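Local coordinates for protein CDP-4-keto-6-deoxy-D-glucose-3-dehydrase (Yersinia pseudotuberculosis, PDB 3BB8) that probably uses pyridoxal phosphate to dehydrate CDP-4-keto-6-deoxy-D-glucose at C-3, a step in making deoxysugars for lipopolysaccharide, at residues K364-E368 with A369-T373; P334-T337 with E338-P342; V230-S234 with A235-S239; G379-R383 with Q384-H388. The protein carries 1 engineered substitution. One frame throughout, in Å; residues are numbered along the deposited sequence.

How the interactions relate
All four contacts are short-range turns or helix ends, and none touches another: the closest approach, about 13 Å between nearest atoms, is that of interaction 1 to interactions 2 and 4. Interactions 1 and 3 treat opposite helix ends: 364-373 closes a C-terminus with backbone bonds, while 230-239 opens an N-terminus with a serine oxygen. They lie on opposite sides of the chain's centre, some 43 Å apart between centres, and each is partly buried. Interaction 2 is a surface turn in which a serine hydroxyl bonds to a carbonyl. Interaction 4 is buried and aromatic, and alone among the four it reaches the second subunit. The cofactor lies nearer to interactions 2 and 4.

Interaction 1. Residues K364-E368 with A369-T373; sequences KFLDE and AKVGT
Leu366 and Val371 meet on both main-chain and side-chain levels where helix 359-368 ends. Val371 N donates to Leu366 O at 2.8 Å with an N-H...O angle of 158°, and the same two residues bring Leu366 CB and Val371 CB to 3.9 Å. Beyond this, the delta carbons of Leu366 diverge: CD2 faces Val371 CB at 4.1 Å, while CD1 extends to Thr373 CG2 at 3.7 Å, the two side chains crossing at about a right angle. The leucine torsions explain this reach, since CG stands beside the backbone N (chi1 -66°) and CD1 continues in an extended line.

A second backbone bond runs inside the first, from Lys370 N to Asp367 O at 3.1 Å, with the donor well above the carbonyl plane. Lys370 has a positive phi, so the chain reverses there and the nested pair forms a Schellman motif. One residue earlier the helix still keeps its regular pattern, as Ala369 N donates to Phe365 O at 3.1 Å.

Farther out, helix 419-432 covers the apolar side: Phe429 packs on Leu366 and Val425 on Val371, while Tyr424 OH bonds to Ala369 O. The departing chain is held through backbone bonds of Lys370 and Gly372 to Val34, and Thr373 rests on Phe409 and Ile411 of strand 408-411.

The carbonyls of Phe365, Leu366 and Asp367, which a helix end leaves without in-helix donors, are each met by a main-chain N-H. With the apolar Leu366-Val371 pair on the buried flank and Asp367 and Glu368 exposed, the end is closed independently of any polar side chain in the two segments.

Interaction 2. Residues P334-T337 with E338-P342; sequences PEAT and ENSDP
Ser340 OG donates a hydrogen bond to Thr337 O at 2.6 Å, across the turn between 334-337 and 338-342. The C=O...OG angle is 127° and the hydroxyl is tilted 24° from the carbonyl plane. The backbone already places Ser340 CB 3.3 Å from Thr337 O; with OG between its own backbone N and carbonyl carbon (chi1 79°), the hydroxyl then turns onto that oxygen. Beside this bond Ala336 CB presses on the proline ring, 3.4 Å from Pro342 CG and 3.6 Å from Pro342 CD, which makes this the tight, apolar part of the contact.

Thr337 is fixed from outside the turn: its OG1 bonds to Leu171 O and its backbone N to Asn170 OD1.

The tip is looser. Glu338 and Asn339 are exposed, and the Glu338 chain leads outward, although Asn339 ND2 bonds to Asp201 OD1. Asn339 has left-handed backbone angles, and the CA atoms of Thr337 and Ser340 come within 5.7 Å.

With polyproline-like backbone angles at Glu338 and left-handed ones at Asn339, the reversal resembles a type II beta turn; it feeds strand 340-341, an outer strand of a small antiparallel sheet beside strand 199-200.

Interaction 3. Residues V230-S234 with A235-S239; sequences VFTQS and AELKS
Lys238 N donates to Ser234 O at 3.0 Å, the first regular turn of helix 235-245, two residues after strand 228-232 ends. Ser234 occupies the N-cap position: its OG accepts from Leu237 N at 3.0 Å with an almost straight N-H...O angle of 176°. The hydroxyl reaches that N-H because OG is anti to the backbone N of Ser234 (chi1 162°), swung forward over the first turn. Leu237 then folds back alongside the cap, its CG 3.5 Å from Ser234 OG.

Thr232 positions the cap from behind. Its OG1 accepts from Ser234 N at 3.1 Å and 170°, an ST turn, and the same oxygen also bonds to Asp210 O, so this buried hydroxyl is used in two directions.

Strand 228-232 lies antiparallel between strands 79-83 and 211-215 in the large sheet of this aspartate aminotransferase fold, and the helix packs against the same neighbours: Leu237 touches Ile211, and Ala235 and Lys238 touch Tyr79. Lys238 sends its amine away to a salt bridge with Glu242, while the root of that chain stays behind, Lys238 CB lying 4.0 Å from Thr232 CG2.

Interaction 4. Residues G379-R383 with Q384-H388; sequences GNLTR and QPYFH
Leu381 O receives Gln384 N at 2.9 Å with an N-H...O angle of 163°, the hydrogen bond that joins 379-383 to 384-388. The donor stands 58° above the carbonyl plane, not on a lone pair, and the bond has the 3-10 spacing. Carbon atoms crowd the same oxygen: Gln384 CB and Phe387 CG each lie 3.3 Å from Leu381 O.

Phe387 therefore packs against main chain as much as side chain. The Leu381-Thr382 peptide lies over one face of its ring, displaced toward the rim, and Phe387 CE1 reaches Leu381 CB at 4.1 Å. Its chi1 of -111° departs from a staggered value, and with this rotation the ring meets Tyr386 by its edge: Phe387 CD1 sits over the outer part of the tyrosine face. Tyr386 in turn approaches Leu381 obliquely, its OH 3.6 Å from Leu381 CD2, while that hydroxyl bonds to Asn125 OD1 of helix 121-129.

Arg383 N bonds back to Asn380 O at 2.8 Å, and Phe387 N to Gln384 O at 2.9 Å, which puts two short 3-10 segments in succession.

Arg383 carries the contact outward with a salt bridge from NE to Asp402 and a hydrogen bond from NH1 to Ser271 OG of the second subunit; Gln384 and Pro385 pack on Tyr280 and Tyr282 of that subunit. The Leu381 side chain is about 7 Å from that of Phe120, a cofactor-binding residue. Consecutive 3-10 turns thus form part of the dimer interface near the pyridoxal phosphate site, consistent with the aspartate aminotransferase fold, whose active sites lie close to the subunit boundary.

Interaction 1. Residues K364-E368 with A369-T373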
loop_
_atom_site.group_PDB
_atom_site.type_symbol
_atom_site.label_atom_id
_atom_site.label_comp_id
_atom_site.label_asym_id
_atom_site.label_seq_id
_atom_site.Cartn_x
_atom_site.Cartn_y
_atom_site.Cartn_z
ATOM N N LYS A 364 -15.716 7.189 29.807
ATOM C CA LYS A 364 -14.939 8.133 30.592
ATOM C C LYS A 364 -14.529 7.518 31.925
ATOM O O LYS A 364 -13.420 7.747 32.400
ATOM C CB LYS A 364 -15.751 9.403 30.830
ATOM C CG LYS A 364 -14.977 10.509 31.527
ATOM C CD LYS A 364 -15.832 11.762 31.651
ATOM C CE LYS A 364 -16.237 12.304 30.277
ATOM N NZ LYS A 364 -15.055 12.741 29.473
ATOM N N PHE A 365 -15.424 6.733 32.519
ATOM C CA PHE A 365 -15.142 6.088 33.801
ATOM C C PHE A 365 -14.052 5.033 33.636
ATOM O O PHE A 365 -13.064 5.021 34.374
ATOM C CB PHE A 365 -16.413 5.434 34.360
ATOM C CG PHE A 365 -16.196 4.689 35.648
ATOM C CD1 PHE A 365 -16.077 5.373 36.854
ATOM C CD2 PHE A 365 -16.098 3.301 35.653
ATOM C CE1 PHE A 365 -15.866 4.685 38.052
ATOM C CE2 PHE A 365 -15.885 2.601 36.845
ATOM C CZ PHE A 365 -15.769 3.296 38.047
ATOM N N LEU A 366 -14.241 4.147 32.662
ATOM C CA LEU A 366 -13.275 3.088 32.387
ATOM C C LEU A 366 -11.930 3.678 31.986
ATOM O O LEU A 366 -10.876 3.169 32.367
ATOM C CB LEU A 366 -13.806 2.181 31.280
ATOM C CG LEU A 366 -15.058 1.409 31.691
ATOM C CD1 LEU A 366 -15.631 0.646 30.512
ATOM C CD2 LEU A 366 -14.694 0.461 32.811
ATOM N N ASP A 367 -11.977 4.762 31.224
ATOM C CA ASP A 367 -10.769 5.435 30.774
ATOM C C ASP A 367 -9.920 5.828 31.978
ATOM O O ASP A 367 -8.707 5.625 31.991
ATOM C CB ASP A 367 -11.136 6.686 29.977
ATOM C CG ASP A 367 -9.923 7.381 29.389
ATOM O OD1 ASP A 367 -9.972 8.620 29.223
ATOM O OD2 ASP A 367 -8.927 6.689 29.083
ATOM N N GLU A 368 -10.566 6.395 32.990
ATOM C CA GLU A 368 -9.865 6.816 34.196
ATOM C C GLU A 368 -9.304 5.601 34.925
ATOM O O GLU A 368 -8.210 5.653 35.486
ATOM C CB GLU A 368 -10.817 7.594 35.107
ATOM C CG GLU A 368 -11.533 8.737 34.386
ATOM C CD GLU A 368 -12.454 9.545 35.294
ATOM O OE1 GLU A 368 -13.283 8.937 36.011
ATOM O OE2 GLU A 368 -12.354 10.793 35.277
ATOM N N ALA A 369 -10.054 4.506 34.893
ATOM C CA ALA A 369 -9.655 3.261 35.542
ATOM C C ALA A 369 -8.582 2.493 34.767
ATOM O O ALA A 369 -8.176 1.407 35.184
ATOM C CB ALA A 369 -10.873 2.346 35.689
ATOM N N LYS A 370 -8.143 3.051 33.640
ATOM C CA LYS A 370 -7.119 2.432 32.789
ATOM C C LYS A 370 -7.641 1.275 31.940
ATOM O O LYS A 370 -6.868 0.453 31.460
ATOM C CB LYS A 370 -5.955 1.930 33.651
ATOM C CG LYS A 370 -5.286 2.977 34.518
ATOM C CD LYS A 370 -4.336 3.841 33.725
ATOM C CE LYS A 370 -3.462 4.664 34.662
ATOM N NZ LYS A 370 -2.483 5.522 33.931
ATOM N N VAL A 371 -8.956 1.203 31.775
ATOM C CA VAL A 371 -9.565 0.153 30.970
ATOM C C VAL A 371 -9.905 0.744 29.614
ATOM O O VAL A 371 -10.851 1.533 29.491
ATOM C CB VAL A 371 -10.859 -0.365 31.612
ATOM C CG1 VAL A 371 -11.551 -1.355 30.670
ATOM C CG2 VAL A 371 -10.544 -1.020 32.940
ATOM N N GLY A 372 -9.134 0.367 28.599
ATOM C CA GLY A 372 -9.366 0.892 27.268
ATOM C C GLY A 372 -10.646 0.398 26.628
ATOM O O GLY A 372 -11.056 -0.746 26.830
ATOM N N THR A 373 -11.291 1.277 25.870
ATOM C CA THR A 373 -12.514 0.923 25.164
ATOM C C THR A 373 -12.422 1.463 23.735
ATOM O O THR A 373 -11.600 2.336 23.437
ATOM C CB THR A 373 -13.783 1.529 25.829
ATOM O OG1 THR A 373 -13.672 2.958 25.860
ATOM C CG2 THR A 373 -13.958 1.002 27.250
#

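Interaction 2. Residues P334-T337 with E338-P342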
loop_
_atom_site.group_PDB
_atom_site.type_symbol
_atom_site.label_atom_id
_atom_site.label_comp_id
_atom_site.label_asym_id
_atom_site.label_seq_id
_atom_site.Cartn_x
_atom_site.Cartn_y
_atom_site.Cartn_z
ATOM N N PRO A 334 -22.017 -10.123 24.701
ATOM C CA PRO A 334 -21.831 -10.705 23.367
ATOM C C PRO A 334 -22.215 -12.174 23.212
ATOM O O PRO A 334 -22.105 -12.967 24.147
ATOM C CB PRO A 334 -20.353 -10.451 23.086
ATOM C CG PRO A 334 -19.741 -10.503 24.442
ATOM C CD PRO A 334 -20.722 -9.722 25.280
ATOM N N GLU A 335 -22.665 -12.526 22.013
ATOM C CA GLU A 335 -23.065 -13.894 21.727
ATOM C C GLU A 335 -22.564 -14.383 20.368
ATOM O O GLU A 335 -22.863 -13.792 19.324
ATOM C CB GLU A 335 -24.591 -14.015 21.797
ATOM C CG GLU A 335 -25.138 -14.129 23.209
ATOM C CD GLU A 335 -26.639 -13.902 23.276
ATOM O OE1 GLU A 335 -27.345 -14.230 22.296
ATOM O OE2 GLU A 335 -27.116 -13.402 24.319
ATOM N N ALA A 336 -21.793 -15.467 20.392
ATOM C CA ALA A 336 -21.265 -16.049 19.170
ATOM C C ALA A 336 -22.428 -16.429 18.274
ATOM O O ALA A 336 -23.492 -16.808 18.756
ATOM C CB ALA A 336 -20.437 -17.279 19.496
ATOM N N THR A 337 -22.230 -16.317 16.966
ATOM C CA THR A 337 -23.269 -16.666 16.006
ATOM C C THR A 337 -23.502 -18.175 16.046
ATOM O O THR A 337 -22.565 -18.954 16.226
ATOM C CB THR A 337 -22.867 -16.220 14.579
ATOM O OG1 THR A 337 -22.875 -14.789 14.516
ATOM C CG2 THR A 337 -23.839 -16.760 13.540
ATOM N N GLU A 338 -24.756 -18.579 15.877
ATOM C CA GLU A 338 -25.109 -19.993 15.923
ATOM C C GLU A 338 -24.252 -20.855 15.011
ATOM O O GLU A 338 -24.049 -20.542 13.834
ATOM C CB GLU A 338 -26.577 -20.203 15.557
ATOM C CG GLU A 338 -27.115 -21.551 16.030
ATOM C CD GLU A 338 -28.353 -21.988 15.278
ATOM O OE1 GLU A 338 -29.310 -21.188 15.174
ATOM O OE2 GLU A 338 -28.367 -23.140 14.792
ATOM N N ASN A 339 -23.758 -21.947 15.577
ATOM C CA ASN A 339 -22.928 -22.900 14.863
ATOM C C ASN A 339 -21.624 -22.286 14.377
ATOM O O ASN A 339 -21.236 -22.457 13.222
ATOM C CB ASN A 339 -23.707 -23.495 13.685
ATOM C CG ASN A 339 -22.973 -24.650 13.024
ATOM O OD1 ASN A 339 -22.342 -25.467 13.698
ATOM N ND2 ASN A 339 -23.063 -24.731 11.701
ATOM N N SER A 340 -20.941 -21.573 15.266
ATOM C CA SER A 340 -19.673 -20.953 14.909
ATOM C C SER A 340 -18.747 -20.948 16.111
ATOM O O SER A 340 -19.202 -20.961 17.250
ATOM C CB SER A 340 -19.894 -19.516 14.428
ATOM O OG SER A 340 -20.084 -18.632 15.516
ATOM N N ASP A 341 -17.447 -20.939 15.853
ATOM C CA ASP A 341 -16.459 -20.913 16.922
ATOM C C ASP A 341 -15.613 -19.658 16.681
ATOM O O ASP A 341 -14.484 -19.724 16.198
ATOM C CB ASP A 341 -15.601 -22.185 16.871
ATOM C CG ASP A 341 -14.718 -22.357 18.099
ATOM O OD1 ASP A 341 -14.831 -21.547 19.048
ATOM O OD2 ASP A 341 -13.909 -23.312 18.116
ATOM N N PRO A 342 -16.180 -18.505 17.025
ATOM C CA PRO A 342 -15.548 -17.217 16.725
ATOM C C PRO A 342 -14.207 -17.064 17.436
ATOM O O PRO A 342 -14.136 -17.212 18.656
ATOM C CB PRO A 342 -16.553 -16.204 17.276
ATOM C CG PRO A 342 -17.247 -16.929 18.372
ATOM C CD PRO A 342 -17.336 -18.361 17.926
#

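Interaction 3. Residues V230-S234 with A235-S239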
loop_
_atom_site.group_PDB
_atom_site.type_symbol
_atom_site.label_atom_id
_atom_site.label_comp_id
_atom_site.label_asym_id
_atom_site.label_seq_id
_atom_site.Cartn_x
_atom_site.Cartn_y
_atom_site.Cartn_z
ATOM N N VAL A 230 -4.588 -11.320 0.685
ATOM C CA VAL A 230 -5.764 -11.728 -0.059
ATOM C C VAL A 230 -5.516 -13.220 -0.298
ATOM O O VAL A 230 -4.393 -13.622 -0.615
ATOM C CB VAL A 230 -5.879 -10.996 -1.420
ATOM C CG1 VAL A 230 -7.080 -11.515 -2.198
ATOM C CG2 VAL A 230 -6.042 -9.506 -1.193
ATOM N N PHE A 231 -6.543 -14.040 -0.098
ATOM C CA PHE A 231 -6.419 -15.469 -0.305
ATOM C C PHE A 231 -7.653 -15.999 -1.003
ATOM O O PHE A 231 -8.745 -15.444 -0.863
ATOM C CB PHE A 231 -6.150 -16.199 1.020
ATOM C CG PHE A 231 -7.082 -15.829 2.144
ATOM C CD1 PHE A 231 -8.320 -16.447 2.275
ATOM C CD2 PHE A 231 -6.685 -14.907 3.113
ATOM C CE1 PHE A 231 -9.158 -16.163 3.367
ATOM C CE2 PHE A 231 -7.507 -14.611 4.209
ATOM C CZ PHE A 231 -8.747 -15.242 4.337
ATOM N N THR A 232 -7.470 -17.060 -1.783
ATOM C CA THR A 232 -8.565 -17.624 -2.556
ATOM C C THR A 232 -8.266 -19.072 -2.900
ATOM O O THR A 232 -7.181 -19.576 -2.624
ATOM C CB THR A 232 -8.766 -16.822 -3.876
ATOM O OG1 THR A 232 -9.897 -17.330 -4.595
ATOM C CG2 THR A 232 -7.537 -16.932 -4.762
ATOM N N GLN A 233 -9.238 -19.746 -3.499
ATOM C CA GLN A 233 -9.049 -21.132 -3.881
ATOM C C GLN A 233 -8.998 -21.202 -5.396
ATOM O O GLN A 233 -8.680 -22.241 -5.976
ATOM C CB GLN A 233 -10.197 -21.972 -3.333
ATOM C CG GLN A 233 -10.467 -21.676 -1.863
ATOM C CD GLN A 233 -11.263 -22.759 -1.184
ATOM O OE1 GLN A 233 -10.766 -23.872 -0.980
ATOM N NE2 GLN A 233 -12.509 -22.449 -0.832
ATOM N N SER A 234 -9.298 -20.070 -6.024
ATOM C CA SER A 234 -9.306 -19.961 -7.471
ATOM C C SER A 234 -7.997 -19.444 -8.058
ATOM O O SER A 234 -7.523 -18.368 -7.698
ATOM C CB SER A 234 -10.436 -19.040 -7.903
ATOM O OG SER A 234 -10.230 -18.595 -9.228
ATOM N N ALA A 235 -7.426 -20.218 -8.975
ATOM C CA ALA A 235 -6.185 -19.840 -9.638
ATOM C C ALA A 235 -6.444 -18.622 -10.508
ATOM O O ALA A 235 -5.598 -17.747 -10.638
ATOM C CB ALA A 235 -5.676 -20.990 -10.492
ATOM N N GLU A 236 -7.620 -18.566 -11.110
ATOM C CA GLU A 236 -7.960 -17.430 -11.947
ATOM C C GLU A 236 -7.985 -16.123 -11.147
ATOM O O GLU A 236 -7.382 -15.135 -11.557
ATOM C CB GLU A 236 -9.312 -17.647 -12.608
ATOM C CG GLU A 236 -9.780 -16.468 -13.439
ATOM C CD GLU A 236 -11.114 -16.750 -14.078
ATOM O OE1 GLU A 236 -11.853 -17.539 -13.468
ATOM O OE2 GLU A 236 -11.427 -16.197 -15.157
ATOM N N LEU A 237 -8.677 -16.121 -10.007
ATOM C CA LEU A 237 -8.745 -14.920 -9.179
ATOM C C LEU A 237 -7.359 -14.552 -8.647
ATOM O O LEU A 237 -7.008 -13.382 -8.573
ATOM C CB LEU A 237 -9.716 -15.117 -8.006
ATOM C CG LEU A 237 -11.188 -15.301 -8.372
ATOM C CD1 LEU A 237 -12.021 -15.396 -7.105
ATOM C CD2 LEU A 237 -11.656 -14.153 -9.220
ATOM N N LYS A 238 -6.580 -15.564 -8.286
ATOM C CA LYS A 238 -5.240 -15.360 -7.771
ATOM C C LYS A 238 -4.410 -14.605 -8.805
ATOM O O LYS A 238 -3.666 -13.678 -8.462
ATOM C CB LYS A 238 -4.609 -16.717 -7.456
ATOM C CG LYS A 238 -3.204 -16.679 -6.875
ATOM C CD LYS A 238 -2.159 -16.420 -7.946
ATOM C CE LYS A 238 -0.764 -16.667 -7.410
ATOM N NZ LYS A 238 0.269 -16.556 -8.482
ATOM N N SER A 239 -4.538 -14.995 -10.073
ATOM C CA SER A 239 -3.791 -14.327 -11.135
ATOM C C SER A 239 -4.255 -12.899 -11.368
ATOM O O SER A 239 -3.438 -12.019 -11.595
ATOM C CB SER A 239 -3.881 -15.116 -12.443
ATOM O OG SER A 239 -2.995 -16.217 -12.389
#

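Interaction 4. Residues G379-R383 with Q384-H388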
loop_
_atom_site.group_PDB
_atom_site.type_symbol
_atom_site.label_atom_id
_atom_site.label_comp_id
_atom_site.label_asym_id
_atom_site.label_seq_id
_atom_site.Cartn_x
_atom_site.Cartn_y
_atom_site.Cartn_z
ATOM N N GLY A 379 -19.562 2.785 13.448
ATOM C CA GLY A 379 -20.898 2.794 14.025
ATOM C C GLY A 379 -21.930 2.635 12.927
ATOM O O GLY A 379 -22.483 1.556 12.732
ATOM N N ASN A 380 -22.212 3.723 12.221
ATOM C CA ASN A 380 -23.148 3.690 11.104
ATOM C C ASN A 380 -22.502 4.489 9.978
ATOM O O ASN A 380 -22.509 5.724 9.994
ATOM C CB ASN A 380 -24.492 4.313 11.476
ATOM C CG ASN A 380 -25.499 4.252 10.332
ATOM O OD1 ASN A 380 -26.703 4.436 10.537
ATOM N ND2 ASN A 380 -25.012 3.999 9.120
ATOM N N LEU A 381 -21.945 3.770 9.010
ATOM C CA LEU A 381 -21.264 4.388 7.882
ATOM C C LEU A 381 -22.066 5.490 7.196
ATOM O O LEU A 381 -21.515 6.542 6.887
ATOM C CB LEU A 381 -20.853 3.315 6.864
ATOM C CG LEU A 381 -19.623 2.508 7.289
ATOM C CD1 LEU A 381 -19.495 1.258 6.455
ATOM C CD2 LEU A 381 -18.379 3.384 7.174
ATOM N N THR A 382 -23.356 5.265 6.977
ATOM C CA THR A 382 -24.180 6.271 6.317
ATOM C C THR A 382 -24.256 7.588 7.073
ATOM O O THR A 382 -24.652 8.599 6.498
ATOM C CB THR A 382 -25.614 5.775 6.074
ATOM O OG1 THR A 382 -26.243 5.474 7.326
ATOM C CG2 THR A 382 -25.603 4.542 5.199
ATOM N N ARG A 383 -23.878 7.587 8.352
ATOM C CA ARG A 383 -23.897 8.812 9.150
ATOM C C ARG A 383 -22.510 9.425 9.313
ATOM O O ARG A 383 -22.328 10.392 10.061
ATOM C CB ARG A 383 -24.490 8.552 10.542
ATOM C CG ARG A 383 -25.939 8.110 10.532
ATOM C CD ARG A 383 -26.463 7.935 11.950
ATOM N NE ARG A 383 -27.853 7.499 11.936
ATOM C CZ ARG A 383 -28.888 8.300 11.709
ATOM N NH1 ARG A 383 -28.690 9.593 11.484
ATOM N NH2 ARG A 383 -30.120 7.803 11.688
ATOM N N GLN A 384 -21.522 8.854 8.641
ATOM C CA GLN A 384 -20.170 9.383 8.733
ATOM C C GLN A 384 -20.073 10.551 7.779
ATOM O O GLN A 384 -20.657 10.522 6.702
ATOM C CB GLN A 384 -19.144 8.308 8.358
ATOM C CG GLN A 384 -18.912 7.280 9.452
ATOM C CD GLN A 384 -18.055 7.812 10.576
ATOM O OE1 GLN A 384 -18.076 7.288 11.688
ATOM N NE2 GLN A 384 -17.277 8.841 10.290
ATOM N N PRO A 385 -19.335 11.601 8.160
ATOM C CA PRO A 385 -19.202 12.763 7.287
ATOM C C PRO A 385 -18.789 12.494 5.848
ATOM O O PRO A 385 -19.292 13.165 4.951
ATOM C CB PRO A 385 -18.203 13.663 8.028
ATOM C CG PRO A 385 -17.590 12.803 9.050
ATOM C CD PRO A 385 -18.671 11.837 9.446
ATOM N N TYR A 386 -17.904 11.521 5.597
ATOM C CA TYR A 386 -17.494 11.288 4.202
ATOM C C TYR A 386 -18.576 10.629 3.382
ATOM O O TYR A 386 -18.450 10.527 2.170
ATOM C CB TYR A 386 -16.191 10.464 4.094
ATOM C CG TYR A 386 -16.331 8.947 4.195
ATOM C CD1 TYR A 386 -16.392 8.307 5.444
ATOM C CD2 TYR A 386 -16.348 8.153 3.047
ATOM C CE1 TYR A 386 -16.456 6.907 5.545
ATOM C CE2 TYR A 386 -16.410 6.749 3.131
ATOM C CZ TYR A 386 -16.460 6.133 4.384
ATOM O OH TYR A 386 -16.482 4.754 4.476
ATOM N N PHE A 387 -19.647 10.182 4.031
ATOM C CA PHE A 387 -20.739 9.553 3.286
ATOM C C PHE A 387 -21.805 10.567 2.859
ATOM O O PHE A 387 -22.823 10.195 2.281
ATOM C CB PHE A 387 -21.407 8.458 4.118
ATOM C CG PHE A 387 -21.157 7.071 3.606
ATOM C CD1 PHE A 387 -19.949 6.422 3.869
ATOM C CD2 PHE A 387 -22.126 6.413 2.850
ATOM C CE1 PHE A 387 -19.711 5.123 3.385
ATOM C CE2 PHE A 387 -21.907 5.123 2.359
ATOM C CZ PHE A 387 -20.692 4.472 2.631
ATOM N N HIS A 388 -21.556 11.842 3.138
ATOM C CA HIS A 388 -22.507 12.900 2.814
ATOM C C HIS A 388 -23.046 12.885 1.392
ATOM O O HIS A 388 -24.244 13.062 1.190
ATOM C CB HIS A 388 -21.886 14.269 3.104
ATOM C CG HIS A 388 -22.843 15.413 2.956
ATOM N ND1 HIS A 388 -23.298 15.854 1.732
ATOM C CD2 HIS A 388 -23.432 16.209 3.882
ATOM C CE1 HIS A 388 -24.123 16.872 1.908
ATOM N NE2 HIS A 388 -24.221 17.106 3.204
#